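Local coordinates for FERM, ARHGEF and pleckstrin domain-containing protein 2 (Mus musculus, PDB 6D2K), which acts as a guanine nucleotide exchange factor that activates RAC1 and regulates actin remodelling and integrin signalling, here represented by its FERM domain, at residues N209-H214 with L218-T223; R235-S238 with R243-I246. One frame throughout, in Å; residues are numbered along the deposited sequence.

Contact 1: N209-H214 with L218-T223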
ATOM      1  N   ASN A 209     -12.349  -1.840  11.916  1.00 19.40           N
ATOM      2  CA  ASN A 209     -11.093  -1.655  11.208  1.00 17.32           C
ATOM      3  C   ASN A 209     -11.001  -0.213  10.751  1.00 15.27           C
ATOM      4  O   ASN A 209     -11.880   0.275  10.039  1.00 18.16           O
ATOM      5  CB  ASN A 209     -11.009  -2.599  10.005  1.00 16.96           C
ATOM      6  CG  ASN A 209     -10.826  -4.048  10.418  1.00 21.23           C
ATOM      7  OD1 ASN A 209      -9.936  -4.378  11.200  1.00 22.67           O
ATOM      8  ND2 ASN A 209     -11.678  -4.919   9.900  1.00 27.77           N
ATOM      9  N   LEU A 210      -9.949   0.475  11.179  1.00 13.52           N
ATOM     10  CA  LEU A 210      -9.679   1.835  10.723  1.00 13.30           C
ATOM     11  C   LEU A 210      -8.829   1.815   9.460  1.00 13.11           C
ATOM     12  O   LEU A 210      -7.970   0.940   9.266  1.00 13.11           O
ATOM     13  CB  LEU A 210      -8.957   2.650  11.802  1.00 13.24           C
ATOM     14  CG  LEU A 210      -9.782   2.973  13.040  1.00 13.60           C
ATOM     15  CD1 LEU A 210      -8.910   3.657  14.082  1.00 15.02           C
ATOM     16  CD2 LEU A 210     -10.959   3.869  12.688  1.00 18.00           C
ATOM     17  N   ALA A 211      -9.082   2.784   8.592  1.00 12.71           N
ATOM     18  CA  ALA A 211      -8.257   2.953   7.397  1.00 12.42           C
ATOM     19  C   ALA A 211      -8.231   4.412   7.005  1.00 12.33           C
ATOM     20  O   ALA A 211      -8.955   5.234   7.561  1.00 12.97           O
ATOM     21  CB  ALA A 211      -8.774   2.081   6.243  1.00 12.54           C
ATOM     22  N   VAL A 212      -7.382   4.747   6.043  1.00 12.91           N
ATOM     23  CA  VAL A 212      -7.333   6.119   5.557  1.00 12.84           C
ATOM     24  C   VAL A 212      -7.172   6.123   4.040  1.00 14.83           C
ATOM     25  O   VAL A 212      -6.548   5.223   3.459  1.00 16.57           O
ATOM     26  CB  VAL A 212      -6.224   6.944   6.262  1.00 14.29           C
ATOM     27  CG1 VAL A 212      -4.855   6.424   5.897  1.00 16.77           C
ATOM     28  CG2 VAL A 212      -6.367   8.432   5.932  1.00 16.79           C
ATOM     29  N   SER A 213      -7.778   7.108   3.390  1.00 13.21           N
ATOM     30  CA  SER A 213      -7.743   7.184   1.926  1.00 13.11           C
ATOM     31  C   SER A 213      -7.665   8.650   1.506  1.00 15.71           C
ATOM     32  O   SER A 213      -7.677   9.551   2.349  1.00 15.05           O
ATOM     33  CB  SER A 213      -9.000   6.562   1.324  1.00 17.82           C
ATOM     34  OG  SER A 213     -10.113   7.447   1.484  1.00 16.72           O
ATOM     35  N   HIS A 214      -7.593   8.887   0.198  1.00 15.83           N
ATOM     36  CA  HIS A 214      -7.568  10.242  -0.325  1.00 19.28           C
ATOM     37  C   HIS A 214      -8.832  11.012   0.095  1.00 15.45           C
ATOM     38  O   HIS A 214      -8.852  12.249   0.089  1.00 19.12           O
ATOM     39  CB  HIS A 214      -7.429  10.209  -1.858  1.00 19.03           C
ATOM     40  CG  HIS A 214      -8.634   9.671  -2.559  1.00 19.31           C
ATOM     41  ND1 HIS A 214      -8.799   8.332  -2.834  1.00 24.53           N
ATOM     42  CD2 HIS A 214      -9.738  10.294  -3.038  1.00 18.90           C
ATOM     43  CE1 HIS A 214      -9.957   8.149  -3.443  1.00 24.45           C
ATOM     44  NE2 HIS A 214     -10.548   9.324  -3.575  1.00 24.06           N
ATOM     45  N   LEU A 218     -11.488   6.344   7.485  1.00 13.26           N
ATOM     46  CA  LEU A 218     -12.527   5.379   7.193  1.00 13.03           C
ATOM     47  C   LEU A 218     -12.717   4.382   8.321  1.00 16.37           C
ATOM     48  O   LEU A 218     -11.759   4.008   9.001  1.00 15.33           O
ATOM     49  CB  LEU A 218     -12.194   4.627   5.893  1.00 13.68           C
ATOM     50  CG  LEU A 218     -11.758   5.449   4.678  1.00 15.40           C
ATOM     51  CD1 LEU A 218     -11.422   4.502   3.528  1.00 14.57           C
ATOM     52  CD2 LEU A 218     -12.840   6.404   4.228  1.00 16.09           C
ATOM     53  N   VAL A 219     -13.961   3.950   8.513  1.00 16.47           N
ATOM     54  CA  VAL A 219     -14.274   2.912   9.483  1.00 16.45           C
ATOM     55  C   VAL A 219     -14.971   1.742   8.802  1.00 19.89           C
ATOM     56  O   VAL A 219     -15.982   1.925   8.116  1.00 21.73           O
ATOM     57  CB  VAL A 219     -15.180   3.435  10.628  1.00 17.96           C
ATOM     58  CG1 VAL A 219     -15.499   2.305  11.607  1.00 22.09           C
ATOM     59  CG2 VAL A 219     -14.495   4.572  11.346  1.00 17.64           C
ATOM     60  N   PHE A 220     -14.415   0.550   8.989  1.00 19.90           N
ATOM     61  CA  PHE A 220     -15.012  -0.683   8.498  1.00 21.19           C
ATOM     62  C   PHE A 220     -15.406  -1.535   9.699  1.00 25.81           C
ATOM     63  O   PHE A 220     -14.708  -1.560  10.705  1.00 26.93           O
ATOM     64  CB  PHE A 220     -14.005  -1.465   7.656  1.00 22.01           C
ATOM     65  CG  PHE A 220     -13.702  -0.846   6.327  1.00 20.61           C
ATOM     66  CD1 PHE A 220     -14.198  -1.414   5.161  1.00 26.17           C
ATOM     67  CD2 PHE A 220     -12.898   0.275   6.226  1.00 17.06           C
ATOM     68  CE1 PHE A 220     -13.910  -0.867   3.927  1.00 22.14           C
ATOM     69  CE2 PHE A 220     -12.605   0.830   4.999  1.00 18.66           C
ATOM     70  CZ  PHE A 220     -13.117   0.255   3.837  1.00 22.24           C
ATOM     71  N   GLN A 221     -16.541  -2.214   9.606  1.00 28.90           N
ATOM     72  CA  GLN A 221     -16.868  -3.242  10.573  1.00 30.72           C
ATOM     73  C   GLN A 221     -16.667  -4.541   9.828  1.00 36.07           C
ATOM     74  O   GLN A 221     -17.312  -4.782   8.805  1.00 36.42           O
ATOM     75  CB  GLN A 221     -18.304  -3.106  11.078  1.00 35.02           C
ATOM     76  CG  GLN A 221     -18.634  -4.056  12.218  1.00 40.43           C
ATOM     77  CD  GLN A 221     -19.889  -3.657  12.965  1.00 41.64           C
ATOM     78  OE1 GLN A 221     -20.326  -4.350  13.888  1.00 51.00           O
ATOM     79  NE2 GLN A 221     -20.475  -2.531  12.577  1.00 42.79           N
ATOM     80  N   GLY A 222     -15.746  -5.366  10.308  1.00 35.97           N
ATOM     81  CA  GLY A 222     -15.296  -6.482   9.501  1.00 34.14           C
ATOM     82  C   GLY A 222     -14.811  -5.946   8.166  1.00 33.46           C
ATOM     83  O   GLY A 222     -13.874  -5.152   8.109  1.00 37.97           O
ATOM     84  N   THR A 223     -15.467  -6.359   7.090  1.00 34.20           N
ATOM     85  CA  THR A 223     -15.081  -5.962   5.741  1.00 28.00           C
ATOM     86  C   THR A 223     -16.044  -4.906   5.188  1.00 30.29           C
ATOM     87  O   THR A 223     -15.898  -4.423   4.062  1.00 32.56           O
ATOM     88  CB  THR A 223     -15.002  -7.221   4.826  1.00 35.90           C
ATOM     89  OG1 THR A 223     -13.715  -7.834   4.974  1.00 44.55           O
ATOM     90  CG2 THR A 223     -15.233  -6.888   3.359  1.00 40.42           C
TER
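Asn209 and Phe220 form an antiparallel hydrogen-bonded pair, as do Ala211 and Leu218, and the two strand axes pass 4.8 Å apart at 147°. In the first pair Asn209 N reaches Phe220 O at 2.7 Å in a nearly straight bond, and Phe220 N returns one to Asn209 O. The Asn209 amide extends the ladder: ND2 donates to Gly222 O over 2.8 Å, with that oxygen in the amide plane, so the side chain ties its strand to the turn beyond Phe220. Replacing Asn209 with an alanine removes this donor, and the turn at Gly222 would probably be held less firmly to the strand. The Phe220 ring shares the face of Asn209 and Ala211; its edge lies by Asn209 O, while Ala211 CB stands 4.2 Å from Phe220 CE2. Leu218 continues this face, its CD1 lying 3.8 Å from Ser213 OG, which is hydrogen-bonded to the backbone N of Met215. On the other face, Leu210 and Val219 lie side by side; Leu210 CG, anti to the carbonyl carbon (chi1 -68°), places CD2 3.8 Å from Val219 CG2. This hairpin belongs to the PH-like domain of the FERM module. Leu210 packs on Phe273 of helix 267-284 and, like Val219, on Phe262 of strand 259-264, while Leu218, Val219 and Phe220 all touch strand 224-230.

Contact 2: R235-S238 with R243-I246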
ATOM      1  N   ARG A 235     -11.278  18.440  11.629  1.00 19.06           N
ATOM      2  CA  ARG A 235     -10.617  19.635  12.126  1.00 20.21           C
ATOM      3  C   ARG A 235      -9.236  19.332  12.686  1.00 19.35           C
ATOM      4  O   ARG A 235      -8.321  20.138  12.556  1.00 22.17           O
ATOM      5  CB  ARG A 235     -11.466  20.275  13.224  1.00 20.94           C
ATOM      6  CG  ARG A 235     -12.933  20.457  12.844  1.00 30.04           C
ATOM      7  CD  ARG A 235     -13.187  21.846  12.290  1.00 38.78           C
ATOM      8  NE  ARG A 235     -13.188  21.860  10.832  1.00 41.28           N
ATOM      9  CZ  ARG A 235     -14.268  21.650  10.095  1.00 30.49           C
ATOM     10  NH1 ARG A 235     -15.432  21.411  10.681  1.00 32.37           N
ATOM     11  NH2 ARG A 235     -14.184  21.680   8.777  1.00 30.35           N
ATOM     12  N   LYS A 236      -9.085  18.167  13.316  1.00 17.88           N
ATOM     13  CA  LYS A 236      -7.795  17.794  13.894  1.00 16.69           C
ATOM     14  C   LYS A 236      -7.705  16.295  14.136  1.00 15.70           C
ATOM     15  O   LYS A 236      -8.700  15.651  14.444  1.00 18.96           O
ATOM     16  CB  LYS A 236      -7.560  18.530  15.223  1.00 19.83           C
ATOM     17  CG  LYS A 236      -6.154  18.322  15.772  1.00 21.82           C
ATOM     18  CD  LYS A 236      -5.884  19.159  17.016  1.00 28.36           C
ATOM     19  CE  LYS A 236      -4.388  19.211  17.313  1.00 31.02           C
ATOM     20  NZ  LYS A 236      -4.079  19.934  18.581  1.00 37.55           N
ATOM     21  N   LEU A 237      -6.508  15.744  13.966  1.00 15.57           N
ATOM     22  CA  LEU A 237      -6.232  14.362  14.337  1.00 12.98           C
ATOM     23  C   LEU A 237      -5.191  14.373  15.445  1.00 13.45           C
ATOM     24  O   LEU A 237      -4.179  15.075  15.345  1.00 14.90           O
ATOM     25  CB  LEU A 237      -5.684  13.585  13.135  1.00 12.97           C
ATOM     26  CG  LEU A 237      -6.609  13.483  11.931  1.00 13.71           C
ATOM     27  CD1 LEU A 237      -5.893  12.748  10.818  1.00 18.35           C
ATOM     28  CD2 LEU A 237      -7.915  12.783  12.285  1.00 16.29           C
ATOM     29  N   SER A 238      -5.441  13.591  16.487  1.00 14.88           N
ATOM     30  CA  SER A 238      -4.542  13.490  17.634  1.00 12.45           C
ATOM     31  C   SER A 238      -4.449  12.054  18.111  1.00 15.01           C
ATOM     32  O   SER A 238      -5.270  11.225  17.761  1.00 13.21           O
ATOM     33  CB  SER A 238      -5.061  14.342  18.800  1.00 17.03           C
ATOM     34  OG  SER A 238      -5.181  15.684  18.403  1.00 23.51           O
ATOM     35  N   ARG A 243      -5.202   5.653  22.310  1.00 12.55           N
ATOM     36  CA  ARG A 243      -6.412   6.335  21.840  1.00 12.18           C
ATOM     37  C   ARG A 243      -6.152   7.193  20.611  1.00 14.59           C
ATOM     38  O   ARG A 243      -5.275   8.057  20.637  1.00 15.24           O
ATOM     39  CB  ARG A 243      -6.969   7.245  22.958  1.00 12.77           C
ATOM     40  CG  ARG A 243      -7.444   6.500  24.192  1.00 24.60           C
ATOM     41  CD  ARG A 243      -7.553   7.437  25.410  1.00 30.99           C
ATOM     42  NE  ARG A 243      -8.288   8.659  25.108  1.00 37.38           N
ATOM     43  CZ  ARG A 243      -8.036   9.842  25.662  1.00 29.93           C
ATOM     44  NH1 ARG A 243      -7.052   9.971  26.543  1.00 29.11           N
ATOM     45  NH2 ARG A 243      -8.763  10.897  25.318  1.00 31.21           N
ATOM     46  N   PHE A 244      -6.931   6.962  19.551  1.00 13.43           N
ATOM     47  CA  PHE A 244      -6.899   7.796  18.349  1.00 11.69           C
ATOM     48  C   PHE A 244      -8.087   8.759  18.370  1.00 12.95           C
ATOM     49  O   PHE A 244      -9.221   8.330  18.547  1.00 14.84           O
ATOM     50  CB  PHE A 244      -6.962   6.904  17.103  1.00 11.27           C
ATOM     51  CG  PHE A 244      -6.996   7.662  15.808  1.00 10.96           C
ATOM     52  CD1 PHE A 244      -5.909   8.416  15.392  1.00 13.97           C
ATOM     53  CD2 PHE A 244      -8.115   7.606  14.998  1.00 16.53           C
ATOM     54  CE1 PHE A 244      -5.948   9.097  14.183  1.00 16.14           C
ATOM     55  CE2 PHE A 244      -8.167   8.290  13.796  1.00 15.62           C
ATOM     56  CZ  PHE A 244      -7.083   9.038  13.394  1.00 12.71           C
ATOM     57  N   LEU A 245      -7.822  10.054  18.208  1.00 13.11           N
ATOM     58  CA  LEU A 245      -8.851  11.085  18.369  1.00 16.01           C
ATOM     59  C   LEU A 245      -9.105  11.856  17.076  1.00 15.42           C
ATOM     60  O   LEU A 245      -8.184  12.427  16.504  1.00 15.94           O
ATOM     61  CB  LEU A 245      -8.445  12.073  19.479  1.00 17.08           C
ATOM     62  CG  LEU A 245      -8.474  11.599  20.944  1.00 22.83           C
ATOM     63  CD1 LEU A 245      -7.487  10.476  21.200  1.00 26.45           C
ATOM     64  CD2 LEU A 245      -8.186  12.763  21.876  1.00 26.07           C
ATOM     65  N   ILE A 246     -10.351  11.866  16.612  1.00 13.94           N
ATOM     66  CA  ILE A 246     -10.699  12.649  15.433  1.00 14.32           C
ATOM     67  C   ILE A 246     -11.612  13.788  15.850  1.00 17.39           C
ATOM     68  O   ILE A 246     -12.712  13.537  16.339  1.00 16.43           O
ATOM     69  CB  ILE A 246     -11.478  11.822  14.402  1.00 18.38           C
ATOM     70  CG1 ILE A 246     -10.787  10.503  14.099  1.00 21.30           C
ATOM     71  CG2 ILE A 246     -11.651  12.626  13.119  1.00 16.98           C
ATOM     72  CD1 ILE A 246     -11.555   9.623  13.128  1.00 24.41           C
TER
HETATM   73  O   HOH W   1      -7.966  15.499  17.642  1.00 18.57           O
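Leu237 and Ile246 lie side by side, pointing the same way from a non-hydrogen-bonded antiparallel pair, with Leu237 CD2 3.8 Å from Ile246 CG2. The same methyl meets the Phe244 ring, whose CZ is 4.0 Å away; here the leucine branch runs aslant to the aromatic side chain. Phe244 CG is anti to the backbone N (chi1 177°), a setting that carries the ring along its strand toward Leu237 and brings CD1 within 3.7 Å of Ser238 O. These two strands form a beta hairpin at one margin of the antiparallel sheet of the PH-like domain, and a classic beta bulge lies next to the Leu237-Ile246 pair, where Arg235 and Lys236 both face Lys247. Helix 267-284 covers the Leu237 and Phe244 face: Phe273 meets the Phe244 ring edge-to-face, and Trp274 NE1 donates to Leu237 O. On the opposite face Ser238 and Leu245 are directly paired, their CB atoms 4.1 Å apart. Two backbone bonds join them, Ser238 N to Leu245 O and Leu245 N to Ser238 O at 2.8 Å. A water spans the pair, 2.9 Å from Ser238 OG and donating to Leu245 O, which thus accepts from both the water and Ser238 N.

How the contacts relate
After the N-terminal and central parts of the FERM domain and strand 198-201, the chain runs through strand 207-213, turns, and returns in strand 216-221, closing contact 1 as a short hairpin. It continues through strand 224-230 before a second hairpin, strands 236-240 and 243-247, closes contact 2. The two loops therefore follow in series, neither nested nor crossed. Both belong to one antiparallel sheet in the PH-like domain, where strands 198-201 and 259-264 lie between the two hairpins. Their centres are about 15 Å apart, yet the contacts meet directly: Leu210 CD1 packs 4.1 Å from Phe244 CD2. Helix 267-284 and strand 259-264 tie the hairpins together, each packing on both.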